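Local coordinates for protein CghA (Chaetomium globosum, PDB 6KAW) that belongs to the Diels-Alderase family and is predominantly beta, with hardly any helix, in two domains of calycin type, at residues Ala192-Thr197 / Lys212-Gly217; Thr240-Val245 / Ala255-Val260. All blocks are in the same frame, centred on the assembly; numbering follows the deposited sequence.

Both contacts are antiparallel hairpins, one in each family domain: contact 1 in the N-terminal domain and contact 2 in the C-terminal. They share no strand, follow one another along the chain, and stay about 12 Å apart at their nearest atoms. Contact 1 lies about 20 Å from the centre of the chain and is two-faced, with apolar side chains packed inward and an arginine-aspartate salt bridge on the exposed face. Contact 2, about 9 Å from that centre, is buried. It too pairs an arginine with an aspartate, but there the ions lie among apolar and aromatic side chains, and the aspartate has further basic partners.

Contact 1. Residues Ala192-Thr197 / Lys212-Gly217; sequences ATVDLT and KRMVLG
V194 packs against M214 and L216 across an antiparallel beta hairpin of the N-terminal calycin-type domain. Its CG2, set between backbone N and carbonyl carbon (chi1 -54°), lies 3.7 Å from M214 CG and 3.7 Å from L216 CG. This is the tight, buried face: L196 and M214 continue it onto F62, V194 reaches A53, and M214 also meets A83 and W85. Backbone bonds join the pairs V194-L216 and L196-M214, L216 N to V194 O measuring 2.9 Å.

The other face, with D195, R213, V215 and T197, is looser and largely exposed. R213 bends at chi2 and chi3, folding its guanidinium back over the strand pair. NH1 and NH2 both grip D195 OD1, at 2.9 Å and 3.0 Å respectively, in an end-on salt bridge with the two planar groups nearly coplanar (11°). T197 OG1 sits against the aliphatic R213 CD at 3.3 Å. L196 O accepts twice: from backbone M214 N and from R213 NH1, which reach it from opposite faces of its carbonyl plane, R213 NH1 at 3.0 Å and 64° out of that plane.

Contact 2. Residues Thr240-Val245 / Ala255-Val260; sequences TDALFV and AVMRLV
D241 and R258 form a buried salt bridge across the antiparallel hairpin of strands 239-249 and 252-261. The modelled separation of R258 NH2 and D241 OD1, 2.3 Å, is very short and its exact value doubtful. The carboxylate stands almost at right angles to the guanidinium, the planes 81° apart. L243 CB covers one face of the guanidinium and V260 CG2 the opposite face, both toward its rim, so the charged group is sandwiched between aliphatic carbons. R258 CG is anti to its backbone N (chi1 -176°), and bends at chi2 and chi3 bring the head across to D241. D241 OD2 also has salt bridges to K307 and R319, which probably helps keep this carboxylate ionised.

On the other face, M257 curls toward the partner strand, its CE 3.2 Å from L243 O and 3.9 Å from A242 CB, while its SD lies at the edge of the F244 ring. Beneath these side chains the backbone pairs regularly, R258 N to L243 O at 2.8 Å, until a classic beta bulge where T240 and D241 both face V260. There T240 N donates to V260 O at 2.8 Å, D241 N only weakly. Strand 382-392 flanks the hairpin beside 239-249 and strand 269-277 beside 252-261, while Y325 and L327 of strand 324-330 pack against the face bearing D241, L243 and V245.

Contact 1. Residues Ala192-Thr197 / Lys212-Gly217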
loop_
_atom_site.group_PDB
_atom_site.type_symbol
_atom_site.label_atom_id
_atom_site.label_comp_id
_atom_site.label_asym_id
_atom_site.label_seq_id
_atom_site.Cartn_x
_atom_site.Cartn_y
_atom_site.Cartn_z
ATOM N N ALA A 192 -7.166 14.111 1.581
ATOM C CA ALA A 192 -5.840 14.142 2.202
ATOM C C ALA A 192 -5.244 15.548 2.267
ATOM O O ALA A 192 -5.463 16.357 1.381
ATOM C CB ALA A 192 -4.888 13.204 1.446
ATOM N N THR A 193 -4.485 15.832 3.318
ATOM C CA THR A 193 -3.640 17.014 3.337
ATOM C C THR A 193 -2.218 16.627 3.676
ATOM O O THR A 193 -1.985 15.636 4.380
ATOM C CB THR A 193 -4.106 18.081 4.368
ATOM O OG1 THR A 193 -3.813 17.633 5.699
ATOM C CG2 THR A 193 -5.586 18.377 4.228
ATOM N N VAL A 194 -1.260 17.394 3.166
ATOM C CA VAL A 194 0.115 17.267 3.619
ATOM C C VAL A 194 0.705 18.657 3.805
ATOM O O VAL A 194 0.334 19.614 3.123
ATOM C CB VAL A 194 1.023 16.444 2.640
ATOM C CG1 VAL A 194 0.409 15.071 2.333
ATOM C CG2 VAL A 194 1.296 17.207 1.356
ATOM N N ASP A 195 1.635 18.746 4.735
ATOM C CA ASP A 195 2.353 19.968 5.000
ATOM C C ASP A 195 3.715 19.528 5.494
ATOM O O ASP A 195 3.920 19.327 6.682
ATOM C CB ASP A 195 1.603 20.832 6.034
ATOM C CG ASP A 195 2.133 22.257 6.101
ATOM O OD1 ASP A 195 3.307 22.472 5.753
ATOM O OD2 ASP A 195 1.366 23.158 6.509
ATOM N N LEU A 196 4.639 19.330 4.563
ATOM C CA LEU A 196 5.889 18.670 4.880
ATOM C C LEU A 196 7.074 19.484 4.410
ATOM O O LEU A 196 6.971 20.251 3.456
ATOM C CB LEU A 196 5.938 17.275 4.235
ATOM C CG LEU A 196 4.852 16.294 4.677
ATOM C CD1 LEU A 196 4.634 15.230 3.607
ATOM C CD2 LEU A 196 5.244 15.657 5.994
ATOM N N THR A 197 8.201 19.300 5.082
ATOM C CA THR A 197 9.445 19.898 4.644
ATOM C C THR A 197 10.500 18.817 4.525
ATOM O O THR A 197 10.684 18.027 5.442
ATOM C CB THR A 197 9.908 21.000 5.607
ATOM O OG1 THR A 197 8.892 22.000 5.686
ATOM C CG2 THR A 197 11.198 21.638 5.123
ATOM N N LYS A 212 12.911 21.568 0.738
ATOM C CA LYS A 212 11.850 21.582 -0.256
ATOM C C LYS A 212 10.544 21.296 0.457
ATOM O O LYS A 212 10.503 20.444 1.338
ATOM C CB LYS A 212 12.121 20.553 -1.367
ATOM C CG LYS A 212 11.247 20.720 -2.608
ATOM C CD LYS A 212 11.661 19.749 -3.713
ATOM C CE LYS A 212 10.919 20.005 -5.016
ATOM N NZ LYS A 212 11.602 21.012 -5.879
ATOM N N ARG A 213 9.494 22.028 0.090
ATOM C CA ARG A 213 8.175 21.877 0.691
ATOM C C ARG A 213 7.239 21.026 -0.157
ATOM O O ARG A 213 7.316 21.042 -1.383
ATOM C CB ARG A 213 7.514 23.253 0.900
ATOM C CG ARG A 213 8.317 24.237 1.742
ATOM C CD ARG A 213 8.031 24.087 3.235
ATOM N NE ARG A 213 6.801 24.765 3.636
ATOM C CZ ARG A 213 5.698 24.147 4.053
ATOM N NH1 ARG A 213 5.658 22.820 4.120
ATOM N NH2 ARG A 213 4.634 24.859 4.406
ATOM N N MET A 214 6.335 20.312 0.504
ATOM C CA MET A 214 5.190 19.722 -0.180
ATOM C C MET A 214 3.928 20.080 0.579
ATOM O O MET A 214 3.748 19.685 1.725
ATOM C CB MET A 214 5.317 18.199 -0.300
ATOM C CG MET A 214 4.130 17.551 -1.010
ATOM S SD MET A 214 4.301 15.745 -1.187
ATOM C CE MET A 214 5.844 15.610 -2.110
ATOM N N VAL A 215 3.048 20.822 -0.075
ATOM C CA VAL A 215 1.827 21.271 0.549
ATOM C C VAL A 215 0.634 20.877 -0.293
ATOM O O VAL A 215 0.555 21.218 -1.476
ATOM C CB VAL A 215 1.805 22.811 0.746
ATOM C CG1 VAL A 215 0.462 23.251 1.317
ATOM C CG2 VAL A 215 2.953 23.268 1.623
ATOM N N LEU A 216 -0.300 20.173 0.333
ATOM C CA LEU A 216 -1.573 19.857 -0.288
ATOM C C LEU A 216 -2.665 20.224 0.707
ATOM O O LEU A 216 -2.769 19.610 1.764
ATOM C CB LEU A 216 -1.646 18.375 -0.681
ATOM C CG LEU A 216 -0.644 17.902 -1.746
ATOM C CD1 LEU A 216 -0.709 16.385 -1.953
ATOM C CD2 LEU A 216 -0.853 18.624 -3.061
ATOM N N GLY A 217 -3.462 21.236 0.373
ATOM C CA GLY A 217 -4.487 21.727 1.278
ATOM C C GLY A 217 -5.804 20.981 1.175
ATOM O O GLY A 217 -6.024 20.224 0.230
HETATM O O HOH W 1 -7.094 18.098 -0.613
#

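Contact 2. Residues Thr240-Val245 / Ala255-Val260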
loop_
_atom_site.group_PDB
_atom_site.type_symbol
_atom_site.label_atom_id
_atom_site.label_comp_id
_atom_site.label_asym_id
_atom_site.label_seq_id
_atom_site.Cartn_x
_atom_site.Cartn_y
_atom_site.Cartn_z
ATOM N N THR A 240 6.677 -13.664 -6.526
ATOM C CA THR A 240 7.556 -13.243 -7.604
ATOM C C THR A 240 7.126 -11.875 -8.103
ATOM O O THR A 240 7.833 -11.238 -8.874
ATOM C CB THR A 240 7.547 -14.223 -8.794
ATOM O OG1 THR A 240 6.195 -14.574 -9.117
ATOM C CG2 THR A 240 8.348 -15.513 -8.465
ATOM N N ASP A 241 5.958 -11.428 -7.647
ATOM C CA ASP A 241 5.364 -10.193 -8.143
ATOM C C ASP A 241 4.382 -9.642 -7.112
ATOM O O ASP A 241 3.488 -10.351 -6.665
ATOM C CB ASP A 241 4.642 -10.435 -9.476
ATOM C CG ASP A 241 4.550 -9.187 -10.338
ATOM O OD1 ASP A 241 3.923 -8.193 -9.906
ATOM O OD2 ASP A 241 5.091 -9.204 -11.463
ATOM N N ALA A 242 4.552 -8.377 -6.755
ATOM C CA ALA A 242 3.642 -7.700 -5.836
ATOM C C ALA A 242 3.272 -6.329 -6.410
ATOM O O ALA A 242 4.139 -5.471 -6.564
ATOM C CB ALA A 242 4.282 -7.558 -4.466
ATOM N N LEU A 243 1.999 -6.141 -6.755
ATOM C CA LEU A 243 1.550 -4.882 -7.337
ATOM C C LEU A 243 0.617 -4.116 -6.399
ATOM O O LEU A 243 -0.418 -4.646 -5.972
ATOM C CB LEU A 243 0.834 -5.117 -8.662
ATOM C CG LEU A 243 0.075 -3.903 -9.206
ATOM C CD1 LEU A 243 1.038 -2.837 -9.636
ATOM C CD2 LEU A 243 -0.820 -4.306 -10.345
ATOM N N PHE A 244 0.994 -2.878 -6.096
ATOM C CA PHE A 244 0.124 -1.951 -5.336
ATOM C C PHE A 244 -0.428 -0.909 -6.289
ATOM O O PHE A 244 0.313 -0.383 -7.114
ATOM C CB PHE A 244 0.885 -1.258 -4.200
ATOM C CG PHE A 244 0.087 -0.165 -3.504
ATOM C CD1 PHE A 244 -0.725 -0.467 -2.419
ATOM C CD2 PHE A 244 0.157 1.160 -3.937
ATOM C CE1 PHE A 244 -1.473 0.539 -1.766
ATOM C CE2 PHE A 244 -0.579 2.175 -3.298
ATOM C CZ PHE A 244 -1.396 1.858 -2.214
ATOM N N VAL A 245 -1.723 -0.615 -6.191
ATOM C CA VAL A 245 -2.322 0.466 -6.972
ATOM C C VAL A 245 -3.256 1.288 -6.101
ATOM O O VAL A 245 -4.054 0.720 -5.355
ATOM C CB VAL A 245 -3.162 -0.044 -8.173
ATOM C CG1 VAL A 245 -3.753 1.126 -8.940
ATOM C CG2 VAL A 245 -2.359 -0.948 -9.106
ATOM N N ALA A 255 -8.265 0.528 -5.732
ATOM C CA ALA A 255 -7.125 0.205 -4.893
ATOM C C ALA A 255 -6.864 -1.287 -4.968
ATOM O O ALA A 255 -7.793 -2.083 -4.947
ATOM C CB ALA A 255 -7.358 0.642 -3.445
ATOM N N VAL A 256 -5.590 -1.651 -5.081
ATOM C CA VAL A 256 -5.205 -3.019 -5.405
ATOM C C VAL A 256 -3.949 -3.403 -4.640
ATOM O O VAL A 256 -3.000 -2.620 -4.554
ATOM C CB VAL A 256 -4.923 -3.203 -6.930
ATOM C CG1 VAL A 256 -4.450 -4.626 -7.225
ATOM C CG2 VAL A 256 -6.133 -2.861 -7.771
ATOM N N MET A 257 -3.951 -4.604 -4.077
ATOM C CA MET A 257 -2.708 -5.264 -3.694
ATOM C C MET A 257 -2.768 -6.674 -4.302
ATOM O O MET A 257 -3.563 -7.490 -3.849
ATOM C CB MET A 257 -2.548 -5.311 -2.168
ATOM C CG MET A 257 -1.165 -5.774 -1.684
ATOM S SD MET A 257 0.201 -4.717 -2.214
ATOM C CE MET A 257 1.043 -5.813 -3.331
ATOM N N ARG A 258 -1.979 -6.934 -5.354
ATOM C CA ARG A 258 -2.039 -8.215 -6.094
ATOM C C ARG A 258 -0.715 -8.970 -5.986
ATOM O O ARG A 258 0.344 -8.384 -6.213
ATOM C CB ARG A 258 -2.365 -8.009 -7.592
ATOM C CG ARG A 258 -2.537 -9.341 -8.412
ATOM C CD ARG A 258 -1.555 -9.439 -9.604
ATOM N NE ARG A 258 -0.264 -9.221 -9.040
ATOM C CZ ARG A 258 0.777 -8.663 -9.628
ATOM N NH1 ARG A 258 0.769 -8.279 -10.903
ATOM N NH2 ARG A 258 1.853 -8.517 -8.890
ATOM N N LEU A 259 -0.791 -10.267 -5.671
ATOM C CA LEU A 259 0.398 -11.111 -5.547
ATOM C C LEU A 259 0.393 -12.234 -6.571
ATOM O O LEU A 259 -0.652 -12.822 -6.860
ATOM C CB LEU A 259 0.502 -11.726 -4.145
ATOM C CG LEU A 259 0.645 -10.774 -2.960
ATOM C CD1 LEU A 259 0.552 -11.535 -1.650
ATOM C CD2 LEU A 259 1.955 -10.035 -3.049
ATOM N N VAL A 260 1.573 -12.504 -7.118
ATOM C CA VAL A 260 1.819 -13.699 -7.907
ATOM C C VAL A 260 2.896 -14.488 -7.163
ATOM O O VAL A 260 3.962 -13.950 -6.858
ATOM C CB VAL A 260 2.285 -13.364 -9.341
ATOM C CG1 VAL A 260 2.504 -14.649 -10.153
ATOM C CG2 VAL A 260 1.279 -12.416 -10.027
#